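Local atomic coordinates of YCAC GENE product (Escherichia coli, PDB entry 1YAC), a protein that is probably a hydrolase of still unknown specificity, an octameric member of the isochorismatase family with a three-layer alpha-beta-alpha sandwich. Residues A22-L25 against S26-R29. Sequence-based numbering, arbitrary orientation.
Sequences AGLL and SLVR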
# COMPACT_ATOMS: atom_id res chain seq x y z
N ALA A 22 -17.68 2.67 22.49
CA ALA A 22 -16.61 1.72 22.75
C ALA A 22 -16.65 0.46 21.88
O ALA A 22 -15.62 0.06 21.33
CB ALA A 22 -16.56 1.35 24.22
N GLY A 23 -17.82 -0.15 21.77
CA GLY A 23 -17.96 -1.34 20.96
C GLY A 23 -17.82 -1.01 19.48
O GLY A 23 -17.01 -1.61 18.77
N LEU A 24 -18.54 0.02 19.04
CA LEU A 24 -18.51 0.43 17.63
C LEU A 24 -17.12 0.84 17.12
O LEU A 24 -16.82 0.67 15.93
CB LEU A 24 -19.54 1.54 17.37
CG LEU A 24 -21.01 1.12 17.53
CD1 LEU A 24 -21.94 2.34 17.35
CD2 LEU A 24 -21.36 0.03 16.52
N LEU A 25 -16.28 1.37 18.00
CA LEU A 25 -14.94 1.76 17.57
C LEU A 25 -14.12 0.55 17.11
O LEU A 25 -13.17 0.71 16.35
CB LEU A 25 -14.19 2.53 18.66
CG LEU A 25 -14.70 3.95 18.96
CD1 LEU A 25 -13.78 4.65 19.94
CD2 LEU A 25 -14.76 4.75 17.70
N SER A 26 -14.47 -0.66 17.56
CA SER A 26 -13.72 -1.85 17.12
C SER A 26 -13.99 -2.16 15.64
O SER A 26 -13.22 -2.85 14.99
CB SER A 26 -14.02 -3.08 18.00
OG SER A 26 -15.32 -3.59 17.80
N LEU A 27 -15.11 -1.65 15.12
CA LEU A 27 -15.48 -1.84 13.72
C LEU A 27 -14.68 -0.90 12.79
O LEU A 27 -14.59 -1.13 11.58
CB LEU A 27 -16.98 -1.60 13.51
CG LEU A 27 -17.94 -2.51 14.28
CD1 LEU A 27 -19.37 -2.16 13.90
CD2 LEU A 27 -17.67 -3.96 13.97
N VAL A 28 -14.14 0.17 13.36
CA VAL A 28 -13.37 1.14 12.60
C VAL A 28 -12.01 0.57 12.22
O VAL A 28 -11.15 0.34 13.07
CB VAL A 28 -13.20 2.46 13.38
CG1 VAL A 28 -12.34 3.46 12.59
CG2 VAL A 28 -14.57 3.06 13.70
N ARG A 29 -11.82 0.32 10.93
CA ARG A 29 -10.55 -0.22 10.44
C ARG A 29 -10.02 0.57 9.26
O ARG A 29 -8.94 0.23 8.73
CB ARG A 29 -10.68 -1.70 10.06
CG ARG A 29 -10.95 -2.63 11.25
CD ARG A 29 -11.11 -4.08 10.80
NE ARG A 29 -11.28 -4.97 11.95
CZ ARG A 29 -10.28 -5.49 12.67
NH1 ARG A 29 -9.00 -5.21 12.36
NH2 ARG A 29 -10.55 -6.25 13.73
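Two donors from Ser26 grip the carbonyl oxygen of Gly23. The hydroxyl Ser26 OG lies 2.8 Å from Gly23 O, nearly on the line of the C=O bond, while Ser26 N reaches Gly23 O at 3.0 Å from well above the carbonyl plane. Serine suits the place because its short side chain, with OG turned between the backbone N and the carbonyl carbon (chi1 71°), folds back onto the oxygen three residues earlier. With an alanine in its place the hydroxyl bond is gone, and the backbone at Gly23 is likely to be held less firmly, by Ser26 N alone among the donors of this turn. The same three-residue step recurs twice, from Leu27 N to Leu24 O at 3.0 Å and from Val28 N to Leu25 O at 3.2 Å. These successive i to i+3 bonds, all above their carbonyl planes, give a short turn like that of a 3-10 helix; beyond it the backbone is extended at Val28 (psi 111°).

The apolar residues pair with the same spacing: Leu24 CD2 meets Leu27 CD1 at 4.0 Å, the two side chains slanting across each other, and Leu25 CD2 lies more loosely, 4.3 Å from Val28 CG2. Branched aliphatic groups fit here because neighbours await them: Leu24 and Leu25 both touch Val113, and Leu25 and Val28 pack on Phe36 of helix 33-49. Ser26 also meets Ser26 of a second subunit and Leu197 of a third. The turn lies in the connection from strand 13-18, inside the parallel sheet, to helix 33-49.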